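PDB 3B8B: CysQ, sulfite synthesis pathway protein from Bacteroides thetaiotaomicron VPI-5482, which probably hydrolyses adenosine 3',5'-bisphosphate to AMP and phosphate, as a magnesium-dependent phosphatase of the inositol monophosphatase superfamily. Local coordinates for residues 63-68 and 104-108; 119-123 and 221-225. All coordinates share one frame; numbering follows the deposited sequence. Where two conformers were deposited one is given.

Contact 1: residues 63-68 and 104-108; sequences ADRKAH and VDPLD. With SO4 (sulfate ion), chain D.
Leu107 and Asp64 both place CG opposite the backbone N (chi1 -167° and 177°), which carries CD1 of Leu107 to 3.7 Å from CB of Ala63 and swings the Asp64 carboxylate over toward the Leu107 backbone. Pro106 packs on the next turn of the helix: its CB lies 3.6 Å from CB of Ala67, while its CG approaches CB of His68 at 3.8 Å. No hydrogen bond joins the segments; apolar carbons meet at Ala63, Ala67 and His68, and the Asp64 carboxylate lies beside CB and N of Leu107. The corner at Pro106 and Leu107 is braced from within by an Asx turn, Leu107 N to Asp105 OD1 at 3.1 Å, the N-H arriving from above the carboxylate plane. In the conformer given, Asp64 OD1 stands 4.3 Å from Asp105 OD1, and Glu85 is also near; Glu85, Asp105 and Leu107 are predicted magnesium ligands. At the outer end, His68 NE2 donates almost straight (176°) and in the ring plane to O4 of a sulfate ion, probably from the crystallisation liquor, 2.9 Å away, while ND1 is bonded to Ser84. Helix 59-75 thus backs the corner at 106-107 that interrupts strand 100-108, with Ala67 also touching Ala34 and Ile38 of helix 20-43.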
ATOM      1  N   ALA A  63      -0.870 -14.052 -11.958  1.00 21.24           N
ATOM      2  CA  ALA A  63      -1.177 -12.636 -11.762  1.00 21.67           C
ATOM      3  C   ALA A  63      -0.028 -11.882 -11.110  1.00 21.54           C
ATOM      4  O   ALA A  63       0.284 -10.756 -11.522  1.00 20.63           O
ATOM      5  CB  ALA A  63      -2.459 -12.482 -10.902  1.00 20.70           C
ATOM      6  N   ASP A  64       0.573 -12.469 -10.073  1.00 21.90           N
ATOM      7  CA  ASP A  64       1.678 -11.820  -9.373  0.50 22.47           C
ATOM      8  C   ASP A  64       2.852 -11.615 -10.343  1.00 22.65           C
ATOM      9  O   ASP A  64       3.479 -10.532 -10.379  1.00 22.51           O
ATOM     10  CB  ASP A  64       2.089 -12.651  -8.154  0.50 23.54           C
ATOM     11  CG  ASP A  64       3.280 -12.069  -7.420  0.50 23.46           C
ATOM     12  OD1 ASP A  64       3.109 -11.112  -6.643  0.50 28.62           O
ATOM     13  OD2 ASP A  64       4.393 -12.581  -7.630  0.50 29.55           O
ATOM     14  N   ARG A  65       3.134 -12.642 -11.143  1.00 22.55           N
ATOM     15  CA  ARG A  65       4.235 -12.542 -12.118  0.50 22.54           C
ATOM     16  C   ARG A  65       3.950 -11.480 -13.171  1.00 22.13           C
ATOM     17  O   ARG A  65       4.824 -10.656 -13.471  1.00 21.69           O
ATOM     18  CB  ARG A  65       4.546 -13.868 -12.827  0.50 22.86           C
ATOM     19  CG  ARG A  65       5.708 -13.719 -13.836  0.50 23.23           C
ATOM     20  CD  ARG A  65       6.008 -14.971 -14.652  0.50 25.45           C
ATOM     21  NE  ARG A  65       4.820 -15.621 -15.206  0.50 28.30           N
ATOM     22  CZ  ARG A  65       4.216 -15.314 -16.350  0.50 29.02           C
ATOM     23  NH1 ARG A  65       3.153 -16.015 -16.713  0.50 29.57           N
ATOM     24  NH2 ARG A  65       4.657 -14.331 -17.135  0.50 30.48           N
ATOM     25  N   LYS A  66       2.751 -11.486 -13.746  1.00 21.09           N
ATOM     26  CA  LYS A  66       2.435 -10.528 -14.814  1.00 21.86           C
ATOM     27  C   LYS A  66       2.414  -9.089 -14.263  1.00 20.35           C
ATOM     28  O   LYS A  66       2.824  -8.140 -14.952  1.00 20.61           O
ATOM     29  CB  LYS A  66       1.122 -10.881 -15.511  1.00 22.31           C
ATOM     30  CG  LYS A  66       1.208 -12.203 -16.271  1.00 25.27           C
ATOM     31  CD  LYS A  66       0.227 -12.294 -17.417  1.00 27.53           C
ATOM     32  CE  LYS A  66       0.560 -13.457 -18.391  1.00 30.07           C
ATOM     33  NZ  LYS A  66       1.759 -13.252 -19.286  1.00 35.03           N
ATOM     34  N   ALA A  67       1.934  -8.934 -13.029  1.00 20.00           N
ATOM     35  CA  ALA A  67       1.936  -7.630 -12.359  1.00 19.64           C
ATOM     36  C   ALA A  67       3.358  -7.134 -12.159  1.00 19.36           C
ATOM     37  O   ALA A  67       3.671  -5.972 -12.437  1.00 19.15           O
ATOM     38  CB  ALA A  67       1.187  -7.711 -11.002  1.00 19.42           C
ATOM     39  N   HIS A  68       4.212  -8.016 -11.655  1.00 19.54           N
ATOM     40  CA  HIS A  68       5.627  -7.685 -11.454  1.00 19.65           C
ATOM     41  C   HIS A  68       6.263  -7.233 -12.761  1.00 19.12           C
ATOM     42  O   HIS A  68       6.940  -6.213 -12.815  1.00 19.61           O
ATOM     43  CB  HIS A  68       6.392  -8.858 -10.868  1.00 19.76           C
ATOM     44  CG  HIS A  68       7.863  -8.628 -10.811  1.00 21.75           C
ATOM     45  ND1 HIS A  68       8.482  -7.985  -9.767  1.00 24.61           N
ATOM     46  CD2 HIS A  68       8.826  -8.905 -11.710  1.00 23.28           C
ATOM     47  CE1 HIS A  68       9.773  -7.884 -10.027  1.00 23.38           C
ATOM     48  NE2 HIS A  68      10.011  -8.455 -11.190  1.00 25.71           N
ATOM     49  N   VAL A 104       8.333  -2.722  -3.638  1.00 19.33           N
ATOM     50  CA  VAL A 104       7.118  -3.081  -4.391  1.00 19.19           C
ATOM     51  C   VAL A 104       6.517  -4.416  -3.979  1.00 17.87           C
ATOM     52  O   VAL A 104       7.241  -5.389  -3.812  1.00 18.69           O
ATOM     53  CB  VAL A 104       7.474  -3.172  -5.889  1.00 19.88           C
ATOM     54  CG1 VAL A 104       6.292  -3.709  -6.717  1.00 22.82           C
ATOM     55  CG2 VAL A 104       7.941  -1.787  -6.408  1.00 19.54           C
ATOM     56  N   ASP A 105       5.201  -4.448  -3.802  1.00 18.90           N
ATOM     57  CA  ASP A 105       4.468  -5.713  -3.798  1.00 18.56           C
ATOM     58  C   ASP A 105       3.450  -5.646  -4.920  1.00 19.00           C
ATOM     59  O   ASP A 105       2.477  -4.909  -4.826  1.00 19.56           O
ATOM     60  CB  ASP A 105       3.788  -6.039  -2.476  1.00 19.92           C
ATOM     61  CG  ASP A 105       3.204  -7.458  -2.461  1.00 21.13           C
ATOM     62  OD1 ASP A 105       3.197  -8.133  -3.513  1.00 22.04           O
ATOM     63  OD2 ASP A 105       2.777  -7.914  -1.355  1.00 21.30           O
ATOM     64  N   PRO A 106       3.697  -6.396  -5.985  1.00 19.35           N
ATOM     65  CA  PRO A 106       2.785  -6.320  -7.145  1.00 19.93           C
ATOM     66  C   PRO A 106       1.355  -6.756  -6.850  1.00 20.21           C
ATOM     67  O   PRO A 106       0.425  -6.315  -7.528  1.00 19.97           O
ATOM     68  CB  PRO A 106       3.437  -7.268  -8.173  1.00 20.28           C
ATOM     69  CG  PRO A 106       4.870  -7.351  -7.741  1.00 23.24           C
ATOM     70  CD  PRO A 106       4.819  -7.310  -6.244  1.00 20.33           C
ATOM     71  N   LEU A 107       1.165  -7.607  -5.846  1.00 20.26           N
ATOM     72  CA  LEU A 107      -0.168  -8.138  -5.547  1.00 20.00           C
ATOM     73  C   LEU A 107      -0.165  -8.584  -4.083  1.00 20.43           C
ATOM     74  O   LEU A 107       0.250  -9.718  -3.754  1.00 21.37           O
ATOM     75  CB  LEU A 107      -0.524  -9.285  -6.478  1.00 20.14           C
ATOM     76  CG  LEU A 107      -1.989  -9.744  -6.510  1.00 23.11           C
ATOM     77  CD1 LEU A 107      -2.178 -10.863  -7.558  1.00 22.27           C
ATOM     78  CD2 LEU A 107      -2.512 -10.136  -5.158  1.00 27.74           C
ATOM     79  N   ASP A 108      -0.614  -7.684  -3.222  1.00 20.33           N
ATOM     80  CA  ASP A 108      -0.790  -7.993  -1.795  1.00 20.52           C
ATOM     81  C   ASP A 108      -2.232  -8.408  -1.518  1.00 21.47           C
ATOM     82  O   ASP A 108      -3.178  -7.795  -2.016  1.00 21.54           O
ATOM     83  CB  ASP A 108      -0.460  -6.826  -0.887  1.00 19.86           C
ATOM     84  CG  ASP A 108      -0.515  -7.220   0.595  1.00 21.74           C
ATOM     85  OD1 ASP A 108       0.096  -8.253   0.956  1.00 23.08           O
ATOM     86  OD2 ASP A 108      -1.255  -6.558   1.331  1.00 24.59           O
TER
HETATM   87  S   SO4 D 271      13.367  -9.710 -11.931  1.00 89.26           S
HETATM   88  O1  SO4 D 271      14.615  -9.907 -12.671  1.00 89.58           O
HETATM   89  O2  SO4 D 271      12.619 -10.965 -11.965  1.00 89.12           O
HETATM   90  O3  SO4 D 271      13.677  -9.350 -10.545  1.00 88.60           O
HETATM   91  O4  SO4 D 271      12.586  -8.638 -12.556  1.00 88.15           O

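Contact 2: residues 119-123 and 221-225; sequences EFTVN and SGSSI
Glu119 reaches along the 221-225 loop: its CB packs 3.8 Å from CD1 of Ile225 and also lies beside Gly222 CA, the chain beyond CG runs extended, and OE1 at the tip accepts from Gly222 N at 2.8 Å (N-H...O 158°). That bond uses the anti lone pair of OE1; OE1 itself also lies near Ser221 CA. The backbone of Glu119 adds a CA-H...O contact from Gly222 CA to its O, 3.4 Å. Gly222 to Ile225 form a type II' beta turn leading into helix 225-232, and the turn presents two serine hydroxyls to strand 121-128, beside the predicted metal site of this inositol monophosphatase-family fold. With OG1 between backbone N and carbonyl carbon (chi1 59°), Thr121 turns this hydroxyl to the serines, 2.6 Å from Ser223 OG and 3.2 Å from Ser224 OG, while its CG2 meets CG1 of Ile225 at 3.8 Å beside these polar groups. Ser223 OG also bonds Asp108 OD2. Asn123 ND2 donates to Thr121 OG1 at 2.8 Å. Ser224 OG in turn gives its proton to Asn123 OD1, 2.8 Å away, in the carbonyl plane on a lone pair. Both ends of the Asn123 amide are engaged, which is consistent with its modelled orientation and restrains its rotation.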
ATOM      1  N   GLU A 119     -10.379  -7.401  -2.198  1.00 18.85           N
ATOM      2  CA  GLU A 119      -9.658  -6.240  -1.622  1.00 19.16           C
ATOM      3  C   GLU A 119      -8.144  -6.462  -1.546  1.00 19.02           C
ATOM      4  O   GLU A 119      -7.495  -6.253  -0.523  1.00 21.83           O
ATOM      5  CB  GLU A 119     -10.280  -5.818  -0.294  1.00 19.77           C
ATOM      6  CG  GLU A 119     -11.729  -5.335  -0.504  1.00 19.91           C
ATOM      7  CD  GLU A 119     -12.450  -4.907   0.770  1.00 19.72           C
ATOM      8  OE1 GLU A 119     -11.818  -4.888   1.849  1.00 20.86           O
ATOM      9  OE2 GLU A 119     -13.680  -4.559   0.690  1.00 21.05           O
ATOM     10  N   PHE A 120      -7.622  -6.945  -2.663  1.00 18.72           N
ATOM     11  CA  PHE A 120      -6.166  -7.042  -2.884  1.00 18.58           C
ATOM     12  C   PHE A 120      -5.686  -5.748  -3.559  1.00 19.08           C
ATOM     13  O   PHE A 120      -6.482  -4.981  -4.112  1.00 19.07           O
ATOM     14  CB  PHE A 120      -5.824  -8.275  -3.708  1.00 19.06           C
ATOM     15  CG  PHE A 120      -6.623  -8.397  -4.992  1.00 18.47           C
ATOM     16  CD1 PHE A 120      -6.225  -7.756  -6.163  1.00 20.40           C
ATOM     17  CD2 PHE A 120      -7.805  -9.139  -5.005  1.00 20.70           C
ATOM     18  CE1 PHE A 120      -6.972  -7.868  -7.324  1.00 21.57           C
ATOM     19  CE2 PHE A 120      -8.538  -9.256  -6.164  1.00 20.45           C
ATOM     20  CZ  PHE A 120      -8.158  -8.602  -7.301  1.00 20.59           C
ATOM     21  N   THR A 121      -4.369  -5.514  -3.504  1.00 18.99           N
ATOM     22  CA  THR A 121      -3.806  -4.239  -3.916  1.00 19.39           C
ATOM     23  C   THR A 121      -2.455  -4.420  -4.620  1.00 18.99           C
ATOM     24  O   THR A 121      -1.748  -5.420  -4.431  1.00 18.96           O
ATOM     25  CB  THR A 121      -3.528  -3.333  -2.693  1.00 20.16           C
ATOM     26  OG1 THR A 121      -2.616  -4.013  -1.810  1.00 20.98           O
ATOM     27  CG2 THR A 121      -4.822  -2.972  -1.927  1.00 19.93           C
ATOM     28  N   VAL A 122      -2.117  -3.415  -5.414  1.00 17.75           N
ATOM     29  CA  VAL A 122      -0.768  -3.214  -5.940  1.00 17.72           C
ATOM     30  C   VAL A 122      -0.124  -2.120  -5.085  1.00 17.93           C
ATOM     31  O   VAL A 122      -0.777  -1.097  -4.800  1.00 18.18           O
ATOM     32  CB  VAL A 122      -0.815  -2.753  -7.411  1.00 18.01           C
ATOM     33  CG1 VAL A 122       0.607  -2.641  -7.987  1.00 18.39           C
ATOM     34  CG2 VAL A 122      -1.674  -3.706  -8.284  1.00 18.58           C
ATOM     35  N   ASN A 123       1.137  -2.327  -4.677  1.00 18.66           N
ATOM     36  CA  ASN A 123       1.831  -1.429  -3.742  1.00 18.48           C
ATOM     37  C   ASN A 123       3.207  -1.039  -4.291  1.00 18.24           C
ATOM     38  O   ASN A 123       4.042  -1.919  -4.533  1.00 18.96           O
ATOM     39  CB  ASN A 123       2.015  -2.059  -2.354  1.00 18.67           C
ATOM     40  CG  ASN A 123       0.695  -2.421  -1.721  1.00 19.39           C
ATOM     41  OD1 ASN A 123       0.174  -1.664  -0.925  1.00 20.23           O
ATOM     42  ND2 ASN A 123       0.127  -3.568  -2.140  1.00 20.95           N
ATOM     43  N   SER A 221     -11.038  -4.239   6.306  1.00 20.58           N
ATOM     44  CA  SER A 221     -10.771  -4.101   4.867  0.50 21.00           C
ATOM     45  C   SER A 221      -9.535  -4.915   4.551  1.00 20.48           C
ATOM     46  O   SER A 221      -8.731  -5.242   5.439  1.00 20.21           O
ATOM     47  CB  SER A 221     -10.513  -2.647   4.400  0.50 21.55           C
ATOM     48  OG  SER A 221     -11.699  -1.899   4.233  0.50 23.11           O
ATOM     49  N   GLY A 222      -9.419  -5.282   3.278  1.00 20.46           N
ATOM     50  CA  GLY A 222      -8.305  -6.068   2.819  1.00 20.75           C
ATOM     51  C   GLY A 222      -6.992  -5.286   2.670  1.00 20.01           C
ATOM     52  O   GLY A 222      -6.986  -4.097   2.344  1.00 20.59           O
ATOM     53  N   SER A 223      -5.891  -6.012   2.883  1.00 20.07           N
ATOM     54  CA  SER A 223      -4.558  -5.574   2.426  1.00 19.94           C
ATOM     55  C   SER A 223      -4.237  -4.187   2.996  1.00 19.76           C
ATOM     56  O   SER A 223      -4.614  -3.826   4.124  1.00 19.86           O
ATOM     57  CB  SER A 223      -4.526  -5.669   0.887  1.00 20.53           C
ATOM     58  OG  SER A 223      -3.286  -5.270   0.344  1.00 21.82           O
ATOM     59  N   SER A 224      -3.510  -3.409   2.221  1.00 19.35           N
ATOM     60  CA  SER A 224      -3.063  -2.091   2.636  1.00 19.34           C
ATOM     61  C   SER A 224      -4.134  -1.014   2.595  1.00 19.47           C
ATOM     62  O   SER A 224      -3.882   0.142   2.950  1.00 20.24           O
ATOM     63  CB  SER A 224      -1.867  -1.684   1.790  1.00 20.41           C
ATOM     64  OG  SER A 224      -2.258  -1.749   0.430  1.00 20.57           O
ATOM     65  N   ILE A 225      -5.355  -1.352   2.177  1.00 19.17           N
ATOM     66  CA  ILE A 225      -6.464  -0.414   2.266  1.00 18.79           C
ATOM     67  C   ILE A 225      -6.608   0.002   3.744  1.00 18.89           C
ATOM     68  O   ILE A 225      -7.049   1.103   4.046  1.00 19.39           O
ATOM     69  CB  ILE A 225      -7.778  -1.030   1.736  1.00 18.48           C
ATOM     70  CG1 ILE A 225      -7.602  -1.512   0.299  1.00 20.48           C
ATOM     71  CG2 ILE A 225      -8.904  -0.018   1.860  1.00 20.54           C
ATOM     72  CD1 ILE A 225      -8.807  -2.267  -0.269  1.00 21.36           C
TER

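Both contacts are largely buried, contact 2 nearer the centre of the chain (about 7 Å from contact centre to chain centre, against 12 Å), and they meet through one sheet, since strands 100-108 and 121-128 are neighbours in it. Contact 1 joins a helix to the corner that interrupts a strand, without any hydrogen bond across, mainly by van der Waals contact, with two carboxylates near each other, whereas contact 2 joins a strand and the residues before it to a loop largely by hydrogen bonds. Asp108 connects them: its OD2 lies 2.6 Å from Ser223 OG, a probable hydrogen bond, and its N lies 2.8 Å from Thr121 O. Ser223 may thus help orient the Asp108 carboxylate, a predicted magnesium ligand.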